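CRISPR-associated protein,CRISPR-associated endonuclease Cas9 (Corynebacterium diphtheriae, PDB 6JOO) belongs to the Cas9 endonucleases, which use guide RNA and magnesium to cut invading double-stranded DNA in CRISPR adaptive immunity. Local coordinates at residues Lys32-Ile40 and Asp638-Asn649; Asp682-Cys691 and Lys789-Gln797. All coordinates share one frame; numbering follows the deposited sequence.

Interaction 1. Residues Lys32-Ile40 and Asp638-Asn649; sequences KTLSLVSHI and DLRDDRVVVMSN. With nucleotides of chain B.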
loop_
_atom_site.group_PDB
_atom_site.type_symbol
_atom_site.label_atom_id
_atom_site.label_comp_id
_atom_site.label_asym_id
_atom_site.label_seq_id
_atom_site.Cartn_x
_atom_site.Cartn_y
_atom_site.Cartn_z
ATOM N N LYS A 32 -4.861 -41.655 6.094
ATOM C CA LYS A 32 -4.198 -41.179 4.889
ATOM C C LYS A 32 -4.060 -39.666 4.952
ATOM O O LYS A 32 -4.958 -38.974 5.438
ATOM C CB LYS A 32 -4.978 -41.583 3.628
ATOM C CG LYS A 32 -4.341 -41.126 2.328
ATOM C CD LYS A 32 -5.214 -41.452 1.129
ATOM C CE LYS A 32 -4.580 -40.944 -0.156
ATOM N NZ LYS A 32 -5.413 -41.236 -1.354
ATOM N N THR A 33 -2.931 -39.156 4.463
ATOM C CA THR A 33 -2.717 -37.716 4.380
ATOM C C THR A 33 -3.398 -37.177 3.128
ATOM O O THR A 33 -3.065 -37.579 2.008
ATOM C CB THR A 33 -1.225 -37.386 4.362
ATOM O OG1 THR A 33 -0.612 -37.980 3.210
ATOM C CG2 THR A 33 -0.546 -37.900 5.625
ATOM N N LEU A 34 -4.348 -36.260 3.317
ATOM C CA LEU A 34 -5.113 -35.737 2.192
ATOM C C LEU A 34 -4.379 -34.590 1.502
ATOM O O LEU A 34 -4.260 -34.571 0.273
ATOM C CB LEU A 34 -6.502 -35.297 2.664
ATOM C CG LEU A 34 -7.396 -36.386 3.267
ATOM C CD1 LEU A 34 -8.751 -35.826 3.684
ATOM C CD2 LEU A 34 -7.571 -37.543 2.293
ATOM N N SER A 35 -3.874 -33.629 2.274
ATOM C CA SER A 35 -3.179 -32.485 1.696
ATOM C C SER A 35 -2.228 -31.901 2.729
ATOM O O SER A 35 -2.648 -31.565 3.839
ATOM C CB SER A 35 -4.178 -31.418 1.219
ATOM O OG SER A 35 -3.514 -30.301 0.648
ATOM N N LEU A 36 -0.953 -31.794 2.362
ATOM C CA LEU A 36 0.063 -31.162 3.196
ATOM C C LEU A 36 0.671 -30.020 2.396
ATOM O O LEU A 36 1.313 -30.251 1.367
ATOM C CB LEU A 36 1.130 -32.164 3.629
ATOM C CG LEU A 36 0.627 -33.331 4.476
ATOM C CD1 LEU A 36 1.782 -34.232 4.883
ATOM C CD2 LEU A 36 -0.118 -32.820 5.699
ATOM N N VAL A 37 0.467 -28.791 2.864
ATOM C CA VAL A 37 0.859 -27.602 2.120
ATOM C C VAL A 37 1.553 -26.633 3.067
ATOM O O VAL A 37 1.003 -26.287 4.120
ATOM C CB VAL A 37 -0.349 -26.928 1.444
ATOM C CG1 VAL A 37 0.018 -25.534 0.967
ATOM C CG2 VAL A 37 -0.846 -27.782 0.282
ATOM N N SER A 38 2.763 -26.207 2.702
ATOM C CA SER A 38 3.475 -25.128 3.385
ATOM C C SER A 38 3.400 -23.911 2.469
ATOM O O SER A 38 4.251 -23.708 1.604
ATOM C CB SER A 38 4.918 -25.521 3.691
ATOM O OG SER A 38 4.985 -26.618 4.585
ATOM N N HIS A 39 2.359 -23.103 2.655
ATOM C CA HIS A 39 2.121 -21.959 1.785
ATOM C C HIS A 39 2.959 -20.768 2.232
ATOM O O HIS A 39 2.928 -20.379 3.404
ATOM C CB HIS A 39 0.638 -21.589 1.782
ATOM C CG HIS A 39 0.277 -20.545 0.773
ATOM N ND1 HIS A 39 0.250 -19.199 1.069
ATOM C CD2 HIS A 39 -0.075 -20.651 -0.531
ATOM C CE1 HIS A 39 -0.103 -18.521 -0.008
ATOM N NE2 HIS A 39 -0.305 -19.378 -0.993
ATOM N N ILE A 40 3.702 -20.188 1.295
ATOM C CA ILE A 40 4.557 -19.036 1.556
ATOM C C ILE A 40 3.925 -17.805 0.920
ATOM O O ILE A 40 3.388 -17.874 -0.194
ATOM C CB ILE A 40 5.981 -19.271 1.019
ATOM C CG1 ILE A 40 6.480 -20.666 1.412
ATOM C CG2 ILE A 40 6.926 -18.198 1.528
ATOM C CD1 ILE A 40 6.800 -20.834 2.893
ATOM N N ASP A 638 5.654 -39.576 3.279
ATOM C CA ASP A 638 5.421 -38.385 2.472
ATOM C C ASP A 638 6.670 -37.521 2.393
ATOM O O ASP A 638 6.951 -36.912 1.353
ATOM C CB ASP A 638 4.250 -37.592 3.048
ATOM C CG ASP A 638 2.927 -38.323 2.905
ATOM O OD1 ASP A 638 2.678 -38.892 1.821
ATOM O OD2 ASP A 638 2.142 -38.336 3.876
ATOM N N LEU A 639 7.429 -37.449 3.489
ATOM C CA LEU A 639 8.715 -36.767 3.446
ATOM C C LEU A 639 9.689 -37.493 2.530
ATOM O O LEU A 639 10.441 -36.850 1.791
ATOM C CB LEU A 639 9.297 -36.637 4.853
ATOM C CG LEU A 639 8.892 -35.386 5.631
ATOM C CD1 LEU A 639 9.489 -35.406 7.028
ATOM C CD2 LEU A 639 9.329 -34.142 4.877
ATOM N N ARG A 640 9.691 -38.831 2.554
ATOM C CA ARG A 640 10.584 -39.578 1.671
ATOM C C ARG A 640 10.137 -39.455 0.220
ATOM O O ARG A 640 10.951 -39.206 -0.675
ATOM C CB ARG A 640 10.653 -41.052 2.088
ATOM C CG ARG A 640 11.802 -41.851 1.440
ATOM C CD ARG A 640 11.556 -43.381 1.380
ATOM N NE ARG A 640 10.238 -43.793 1.862
ATOM C CZ ARG A 640 9.155 -43.863 1.090
ATOM N NH1 ARG A 640 9.231 -43.539 -0.196
ATOM N NH2 ARG A 640 7.988 -44.235 1.597
ATOM N N ASP A 641 8.837 -39.626 -0.032
ATOM C CA ASP A 641 8.287 -39.477 -1.375
ATOM C C ASP A 641 8.168 -38.019 -1.800
ATOM O O ASP A 641 7.798 -37.756 -2.950
ATOM C CB ASP A 641 6.922 -40.168 -1.451
ATOM C CG ASP A 641 6.555 -40.599 -2.861
ATOM O OD1 ASP A 641 6.154 -39.737 -3.671
ATOM O OD2 ASP A 641 6.676 -41.807 -3.159
ATOM N N ASP A 642 8.479 -37.077 -0.908
ATOM C CA ASP A 642 8.412 -35.646 -1.205
ATOM C C ASP A 642 7.002 -35.239 -1.637
ATOM O O ASP A 642 6.808 -34.535 -2.629
ATOM C CB ASP A 642 9.448 -35.249 -2.260
ATOM C CG ASP A 642 9.693 -33.753 -2.300
ATOM O OD1 ASP A 642 9.090 -33.029 -1.480
ATOM O OD2 ASP A 642 10.490 -33.302 -3.149
ATOM N N ARG A 643 6.009 -35.698 -0.877
ATOM C CA ARG A 643 4.625 -35.321 -1.128
ATOM C C ARG A 643 4.199 -34.084 -0.349
ATOM O O ARG A 643 3.069 -33.618 -0.528
ATOM C CB ARG A 643 3.683 -36.484 -0.798
ATOM C CG ARG A 643 3.952 -37.747 -1.607
ATOM C CD ARG A 643 2.667 -38.498 -1.958
ATOM N NE ARG A 643 1.919 -38.943 -0.782
ATOM C CZ ARG A 643 0.734 -38.458 -0.420
ATOM N NH1 ARG A 643 0.151 -37.511 -1.142
ATOM N NH2 ARG A 643 0.128 -38.925 0.664
ATOM N N VAL A 644 5.065 -33.548 0.505
ATOM C CA VAL A 644 4.786 -32.295 1.199
ATOM C C VAL A 644 5.013 -31.156 0.215
ATOM O O VAL A 644 6.116 -30.993 -0.320
ATOM C CB VAL A 644 5.670 -32.143 2.443
ATOM C CG1 VAL A 644 5.248 -30.927 3.246
ATOM C CG2 VAL A 644 5.606 -33.401 3.292
ATOM N N VAL A 645 3.972 -30.370 -0.032
ATOM C CA VAL A 645 3.984 -29.356 -1.079
ATOM C C VAL A 645 4.329 -28.007 -0.461
ATOM O O VAL A 645 3.640 -27.537 0.452
ATOM C CB VAL A 645 2.638 -29.302 -1.817
ATOM C CG1 VAL A 645 2.550 -28.052 -2.674
ATOM C CG2 VAL A 645 2.467 -30.544 -2.675
ATOM N N VAL A 646 5.399 -27.390 -0.958
ATOM C CA VAL A 646 5.754 -26.012 -0.638
ATOM C C VAL A 646 5.417 -25.172 -1.859
ATOM O O VAL A 646 5.988 -25.384 -2.937
ATOM C CB VAL A 646 7.238 -25.872 -0.269
ATOM C CG1 VAL A 646 7.531 -24.461 0.208
ATOM C CG2 VAL A 646 7.624 -26.891 0.783
HETATM N N MSE A 647 4.492 -24.226 -1.700
HETATM C CA MSE A 647 4.042 -23.420 -2.831
HETATM C C MSE A 647 3.678 -21.984 -2.461
HETATM O O MSE A 647 3.522 -21.648 -1.284
HETATM C CB MSE A 647 2.838 -24.073 -3.498
HETATM C CG MSE A 647 1.568 -23.975 -2.679
HETATM SE SE MSE A 647 0.032 -24.588 -3.692
HETATM C CE MSE A 647 -1.376 -24.016 -2.469
ATOM N N SER A 648 3.534 -21.147 -3.487
ATOM C CA SER A 648 3.143 -19.755 -3.324
ATOM C C SER A 648 2.343 -19.335 -4.546
ATOM O O SER A 648 2.439 -19.944 -5.615
ATOM C CB SER A 648 4.362 -18.842 -3.145
ATOM O OG SER A 648 5.183 -19.294 -2.085
ATOM N N ASN A 649 1.546 -18.285 -4.376
ATOM C CA ASN A 649 0.764 -17.756 -5.479
ATOM C C ASN A 649 1.640 -16.895 -6.380
ATOM O O ASN A 649 2.741 -16.479 -6.012
ATOM C CB ASN A 649 -0.418 -16.943 -4.961
ATOM C CG ASN A 649 -1.385 -17.778 -4.151
ATOM O OD1 ASN A 649 -1.165 -18.971 -3.936
ATOM N ND2 ASN A 649 -2.462 -17.155 -3.693
ATOM P P G B 77 -5.136 -11.348 -4.406
ATOM O OP1 G B 77 -6.019 -11.162 -5.585
ATOM O OP2 G B 77 -4.948 -12.697 -3.813
ATOM O "O5'" G B 77 -3.668 -10.807 -4.720
ATOM C "C5'" G B 77 -3.375 -10.146 -5.949
ATOM C "C4'" G B 77 -2.408 -10.928 -6.813
ATOM O "O4'" G B 77 -1.190 -11.199 -6.070
ATOM C "C3'" G B 77 -2.905 -12.282 -7.327
ATOM O "O3'" G B 77 -2.409 -12.487 -8.646
ATOM C "C2'" G B 77 -2.230 -13.268 -6.382
ATOM O "O2'" G B 77 -2.061 -14.564 -6.913
ATOM C "C1'" G B 77 -0.895 -12.578 -6.142
ATOM N N9 G B 77 -0.217 -12.976 -4.911
ATOM C C8 G B 77 -0.760 -13.138 -3.663
ATOM N N7 G B 77 0.122 -13.503 -2.775
ATOM C C5 G B 77 1.313 -13.582 -3.483
ATOM C C6 G B 77 2.620 -13.927 -3.055
ATOM O O6 G B 77 2.990 -14.246 -1.918
ATOM N N1 G B 77 3.537 -13.880 -4.104
ATOM C C2 G B 77 3.233 -13.538 -5.401
ATOM N N2 G B 77 4.250 -13.546 -6.277
ATOM N N3 G B 77 2.018 -13.215 -5.812
ATOM C C4 G B 77 1.119 -13.258 -4.806
#

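Interaction 2. Residues Asp682-Cys691 and Lys789-Gln797; sequences DKASSEALWC and KPQTMSMRQ. With nucleotides of chain B.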
loop_
_atom_site.group_PDB
_atom_site.type_symbol
_atom_site.label_atom_id
_atom_site.label_comp_id
_atom_site.label_asym_id
_atom_site.label_seq_id
_atom_site.Cartn_x
_atom_site.Cartn_y
_atom_site.Cartn_z
ATOM N N ASP A 682 20.323 1.487 -30.676
ATOM C CA ASP A 682 19.522 0.819 -29.658
ATOM C C ASP A 682 19.397 1.625 -28.368
ATOM O O ASP A 682 18.676 1.195 -27.460
ATOM C CB ASP A 682 20.112 -0.561 -29.359
ATOM C CG ASP A 682 19.877 -1.551 -30.485
ATOM O OD1 ASP A 682 19.126 -1.213 -31.425
ATOM O OD2 ASP A 682 20.444 -2.666 -30.434
ATOM N N LYS A 683 20.072 2.768 -28.256
ATOM C CA LYS A 683 19.929 3.647 -27.105
ATOM C C LYS A 683 19.040 4.842 -27.402
ATOM O O LYS A 683 19.000 5.784 -26.606
ATOM C CB LYS A 683 21.302 4.125 -26.624
ATOM C CG LYS A 683 22.211 3.009 -26.136
ATOM C CD LYS A 683 23.576 3.531 -25.717
ATOM C CE LYS A 683 24.495 2.394 -25.302
ATOM N NZ LYS A 683 25.848 2.884 -24.914
ATOM N N ALA A 684 18.336 4.826 -28.532
ATOM C CA ALA A 684 17.440 5.919 -28.881
ATOM C C ALA A 684 16.363 6.096 -27.819
ATOM O O ALA A 684 15.865 5.124 -27.246
ATOM C CB ALA A 684 16.798 5.662 -30.245
ATOM N N SER A 685 15.996 7.352 -27.568
ATOM C CA SER A 685 15.074 7.692 -26.491
ATOM C C SER A 685 13.609 7.449 -26.841
ATOM O O SER A 685 12.747 7.630 -25.975
ATOM C CB SER A 685 15.275 9.153 -26.082
ATOM O OG SER A 685 15.294 10.001 -27.218
ATOM N N SER A 686 13.301 7.043 -28.071
ATOM C CA SER A 686 11.922 6.773 -28.450
ATOM C C SER A 686 11.903 5.683 -29.509
ATOM O O SER A 686 12.889 5.460 -30.216
ATOM C CB SER A 686 11.215 8.029 -28.971
ATOM O OG SER A 686 11.661 8.362 -30.276
ATOM N N GLU A 687 10.758 5.009 -29.615
ATOM C CA GLU A 687 10.623 3.957 -30.614
ATOM C C GLU A 687 10.563 4.536 -32.021
ATOM O O GLU A 687 11.084 3.935 -32.968
ATOM C CB GLU A 687 9.381 3.118 -30.327
ATOM C CG GLU A 687 9.294 2.587 -28.905
ATOM C CD GLU A 687 8.122 1.645 -28.718
ATOM O OE1 GLU A 687 7.404 1.394 -29.710
ATOM O OE2 GLU A 687 7.917 1.153 -27.588
ATOM N N ALA A 688 9.930 5.701 -32.178
ATOM C CA ALA A 688 9.860 6.328 -33.493
ATOM C C ALA A 688 11.249 6.685 -34.006
ATOM O O ALA A 688 11.539 6.530 -35.197
ATOM C CB ALA A 688 8.969 7.569 -33.440
ATOM N N LEU A 689 12.124 7.160 -33.117
ATOM C CA LEU A 689 13.496 7.445 -33.524
ATOM C C LEU A 689 14.217 6.171 -33.933
ATOM O O LEU A 689 14.993 6.167 -34.897
ATOM C CB LEU A 689 14.245 8.148 -32.391
ATOM C CG LEU A 689 15.722 8.469 -32.625
ATOM C CD1 LEU A 689 15.914 9.271 -33.904
ATOM C CD2 LEU A 689 16.287 9.219 -31.435
ATOM N N TRP A 690 13.959 5.074 -33.219
ATOM C CA TRP A 690 14.588 3.801 -33.546
ATOM C C TRP A 690 14.164 3.317 -34.925
ATOM O O TRP A 690 14.985 2.804 -35.692
ATOM C CB TRP A 690 14.239 2.764 -32.480
ATOM C CG TRP A 690 15.089 1.547 -32.534
ATOM C CD1 TRP A 690 16.324 1.386 -31.983
ATOM C CD2 TRP A 690 14.768 0.308 -33.172
ATOM N NE1 TRP A 690 16.798 0.124 -32.242
ATOM C CE2 TRP A 690 15.859 -0.559 -32.969
ATOM C CE3 TRP A 690 13.664 -0.153 -33.896
ATOM C CZ2 TRP A 690 15.881 -1.860 -33.464
ATOM C CZ3 TRP A 690 13.686 -1.445 -34.386
ATOM C CH2 TRP A 690 14.787 -2.283 -34.168
ATOM N N CYS A 691 12.883 3.480 -35.260
ATOM C CA CYS A 691 12.406 3.043 -36.566
ATOM C C CYS A 691 12.991 3.899 -37.681
ATOM O O CYS A 691 13.341 3.381 -38.748
ATOM C CB CYS A 691 10.880 3.086 -36.607
ATOM S SG CYS A 691 10.084 2.021 -35.401
ATOM N N LYS A 789 6.855 -5.685 -30.529
ATOM C CA LYS A 789 7.476 -5.262 -31.772
ATOM C C LYS A 789 8.956 -4.968 -31.560
ATOM O O LYS A 789 9.366 -4.596 -30.456
ATOM C CB LYS A 789 6.774 -4.015 -32.318
ATOM C CG LYS A 789 5.322 -4.255 -32.690
ATOM C CD LYS A 789 4.612 -2.963 -33.032
ATOM C CE LYS A 789 3.146 -3.216 -33.328
ATOM N NZ LYS A 789 2.399 -1.953 -33.578
ATOM N N PRO A 790 9.789 -5.124 -32.597
ATOM C CA PRO A 790 11.242 -4.971 -32.402
ATOM C C PRO A 790 11.652 -3.609 -31.869
ATOM O O PRO A 790 12.752 -3.479 -31.319
ATOM C CB PRO A 790 11.814 -5.214 -33.805
ATOM C CG PRO A 790 10.772 -6.017 -34.506
ATOM C CD PRO A 790 9.461 -5.526 -33.977
ATOM N N GLN A 791 10.805 -2.595 -32.005
ATOM C CA GLN A 791 11.132 -1.267 -31.511
ATOM C C GLN A 791 10.965 -1.140 -30.000
ATOM O O GLN A 791 11.525 -0.211 -29.408
ATOM C CB GLN A 791 10.259 -0.239 -32.228
ATOM C CG GLN A 791 9.544 -0.825 -33.435
ATOM C CD GLN A 791 8.081 -0.448 -33.479
ATOM O OE1 GLN A 791 7.636 0.432 -32.744
ATOM N NE2 GLN A 791 7.322 -1.117 -34.339
ATOM N N THR A 792 10.220 -2.044 -29.366
ATOM C CA THR A 792 10.012 -1.972 -27.925
ATOM C C THR A 792 11.320 -2.227 -27.179
ATOM O O THR A 792 12.202 -2.945 -27.657
ATOM C CB THR A 792 8.954 -2.986 -27.481
ATOM O OG1 THR A 792 9.448 -4.316 -27.675
ATOM C CG2 THR A 792 7.678 -2.816 -28.285
HETATM N N MSE A 793 11.444 -1.620 -25.998
HETATM C CA MSE A 793 12.646 -1.766 -25.174
HETATM C C MSE A 793 12.892 -3.225 -24.807
HETATM O O MSE A 793 14.041 -3.672 -24.710
HETATM C CB MSE A 793 12.541 -0.925 -23.897
HETATM C CG MSE A 793 13.885 -0.660 -23.216
HETATM SE SE MSE A 793 15.012 0.585 -24.215
HETATM C CE MSE A 793 16.376 -0.626 -24.895
ATOM N N SER A 794 11.799 -3.961 -24.594
ATOM C CA SER A 794 11.909 -5.377 -24.260
ATOM C C SER A 794 12.685 -6.136 -25.327
ATOM O O SER A 794 13.531 -6.980 -25.009
ATOM C CB SER A 794 10.514 -5.981 -24.075
ATOM O OG SER A 794 9.811 -5.324 -23.033
HETATM N N MSE A 795 12.419 -5.836 -26.595
HETATM C CA MSE A 795 13.126 -6.449 -27.706
HETATM C C MSE A 795 14.578 -5.988 -27.796
HETATM O O MSE A 795 15.481 -6.801 -27.989
HETATM C CB MSE A 795 12.402 -6.142 -29.016
HETATM C CG MSE A 795 11.107 -6.911 -29.204
HETATM SE SE MSE A 795 11.435 -8.824 -29.311
HETATM C CE MSE A 795 9.830 -9.351 -30.288
ATOM N N ARG A 796 14.797 -4.678 -27.656
ATOM C CA ARG A 796 16.144 -4.135 -27.810
ATOM C C ARG A 796 17.069 -4.606 -26.696
ATOM O O ARG A 796 18.274 -4.776 -26.919
ATOM C CB ARG A 796 16.097 -2.605 -27.861
ATOM C CG ARG A 796 14.958 -2.058 -28.712
ATOM C CD ARG A 796 15.367 -0.830 -29.516
ATOM N NE ARG A 796 15.653 0.339 -28.689
ATOM C CZ ARG A 796 14.783 1.313 -28.445
ATOM N NH1 ARG A 796 13.565 1.256 -28.963
ATOM N NH2 ARG A 796 15.129 2.343 -27.684
ATOM N N GLN A 797 16.533 -4.828 -25.499
ATOM C CA GLN A 797 17.331 -5.338 -24.392
ATOM C C GLN A 797 17.496 -6.851 -24.432
ATOM O O GLN A 797 18.197 -7.402 -23.576
ATOM C CB GLN A 797 16.699 -4.929 -23.061
ATOM C CG GLN A 797 16.711 -3.438 -22.790
ATOM C CD GLN A 797 18.064 -2.933 -22.326
ATOM O OE1 GLN A 797 18.453 -3.131 -21.173
ATOM N NE2 GLN A 797 18.785 -2.266 -23.220
ATOM P P U B 63 6.080 1.156 -37.882
ATOM O OP1 U B 63 5.964 1.506 -39.323
ATOM O OP2 U B 63 7.162 0.253 -37.415
ATOM O "O5'" U B 63 6.147 2.513 -37.049
ATOM C "C5'" U B 63 6.333 2.490 -35.637
ATOM C "C4'" U B 63 6.642 3.858 -35.078
ATOM O "O4'" U B 63 7.813 4.410 -35.743
ATOM C "C3'" U B 63 5.537 4.903 -35.232
ATOM O "O3'" U B 63 5.575 5.776 -34.106
ATOM C "C2'" U B 63 5.987 5.678 -36.466
ATOM O "O2'" U B 63 5.469 6.988 -36.561
ATOM C "C1'" U B 63 7.495 5.685 -36.268
ATOM N N1 U B 63 8.282 5.908 -37.488
ATOM C C2 U B 63 8.855 7.156 -37.633
ATOM O O2 U B 63 8.715 8.046 -36.811
ATOM N N3 U B 63 9.593 7.326 -38.778
ATOM C C4 U B 63 9.813 6.390 -39.769
ATOM O O4 U B 63 10.503 6.693 -40.746
ATOM C C5 U B 63 9.189 5.121 -39.539
ATOM C C6 U B 63 8.463 4.926 -38.432
ATOM P P U B 62 0.080 3.447 -39.407
ATOM O OP1 U B 62 -0.019 3.095 -40.846
ATOM O OP2 U B 62 -1.117 3.377 -38.532
ATOM O "O5'" U B 62 1.197 2.518 -38.769
ATOM C "C5'" U B 62 1.964 2.964 -37.658
ATOM C "C4'" U B 62 2.728 1.824 -37.040
ATOM O "O4'" U B 62 1.795 0.950 -36.354
ATOM C "C3'" U B 62 3.484 0.952 -38.033
ATOM O "O3'" U B 62 4.690 0.493 -37.438
ATOM C "C2'" U B 62 2.537 -0.221 -38.263
ATOM O "O2'" U B 62 3.182 -1.418 -38.644
ATOM C "C1'" U B 62 1.849 -0.354 -36.903
ATOM N N1 U B 62 0.463 -0.841 -36.994
ATOM C C2 U B 62 0.147 -2.104 -36.528
ATOM O O2 U B 62 0.966 -2.864 -36.040
ATOM N N3 U B 62 -1.176 -2.453 -36.659
ATOM C C4 U B 62 -2.195 -1.688 -37.193
ATOM O O4 U B 62 -3.339 -2.143 -37.241
ATOM C C5 U B 62 -1.788 -0.395 -37.648
ATOM C C6 U B 62 -0.508 -0.030 -37.534
#

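Interaction 1. Residues Lys32-Ile40 and Asp638-Asn649
The backbone N of Ser-38 donates to Val-645 O at 2.8 Å with an N-H...O angle of 168°, and the same oxygen takes a CA-H contact from Val-37. From here the bonds alternate in the parallel pattern: Val-645 N gives to Leu-36 O, Met-647 N gives weakly to Ser-38 O, and Ile-40 N gives to Met-647 O at 3.0 Å. Bridges Val-37/Val-645, Ser-38/Val-646 and His-39/Met-647 define the pairing; the short axes diverge by 26°. On one face sit Val-37, His-39, Val-645 and Met-647. The selenomethionine CG stands between its backbone N and carbonyl carbon (chi1 72°) and the chain runs extended from there, so CE reaches across to the neighbouring strand, 4.0 Å from Val-37 CG1 and 4.1 Å from His-39 CD2. Ser-38 and Val-646 lie on the other face, and Val-646 CG1 meets Ile-40 CG1 at 4.1 Å.

Toward Thr-33, strand 30-40 runs past the end of helix 615-641 and the loop after it, and side chains make the contact. Thr-33 OG1 donates to Asp-638 OD2 at 2.9 Å, arriving from above the carboxylate plane, while Arg-643 NE forms a salt bridge to Asp-638 OD1 at 2.7 Å. A partner on each oxygen should restrain the carboxylate's rotation and probably favours the anion. A Schellman motif, with Asp-642 as its positive-phi residue, ends the helix and turns the chain so that Arg-643 can fold back on Asp-638.

The contact joins the amino-terminal part of the engineered chain to RuvC subdomain 3, in a mixed sheet consistent with an RNase H-like core. Strand 645-647 is outermost, and strand 30-40 pairs antiparallel with 16-24 along its other edge. Helix 569-577 packs against Leu-36 and Val-644, and its Ala-571 N bonds Ser-38 OG; helix 470-490 meets His-39 through Thr-478.

Interaction 2. Residues Asp682-Cys691 and Lys789-Gln797
Arg-796 lies flat on the indole of Trp-690, with guanidinium and ring planes 11° apart and centres separated by 4.3 Å. The arginine runs antiparallel to the tryptophan side chain, which places CD over the five-membered ring, 3.4 Å from its centroid, in a CH-pi contact, and the cation-pi component is off-centre. Asp-682 ties down both partners: its OD1 accepts Trp-690 NE1 at 2.8 Å, within 3° of the indole plane, and its backbone O takes a weak bond from Arg-796 NE at 3.4 Å. Pro-790 O lies over the same indole face, toward the rim. Buried Gln-791 completes this tight part, its CG 3.5 Å from Cys-691 SG.

Away from the stack the fit is looser. The exposed pyrrolidine ring of Pro-790 touches only at CB, 4.2 Å from Trp-690 CH2, and on the RNA side Lys-789 extends to bond O2 of U62 of chain B through NZ at 3.0 Å.

Both segments lie in the carboxy-terminal portion of the engineered chain, helix 687-694 within the beta-hairpin domain and short helix 793-796 within the Topo-homology domain. Helix 800-808 contributes Arg-803, a salt-bridge partner of Asp-682, and strand 764-771 backs Met-793 through Tyr-771.

In the fold
Interaction 1 is a buried contact that adds a strand to a sheet consistent with the RuvC core, so it is carried mainly by backbone bonds and apolar side chains, with a Thr-33 to Asp-638 hydrogen bond at the helix end. Interaction 2 is partly buried and joins two helix-starting segments of different domains; its hold is a side-chain stack with carboxylate and carbonyl partners, and a single, weak hydrogen bond crosses between its segments. They share no secondary-structure element: their centres lie 45 Å apart and their nearest atoms about 22 Å. Each nevertheless reaches RNA chain B, Asn-649 near G77, and Ala-688, Cys-691 and Gln-791 near U63 with Lys-789 bonded to U62.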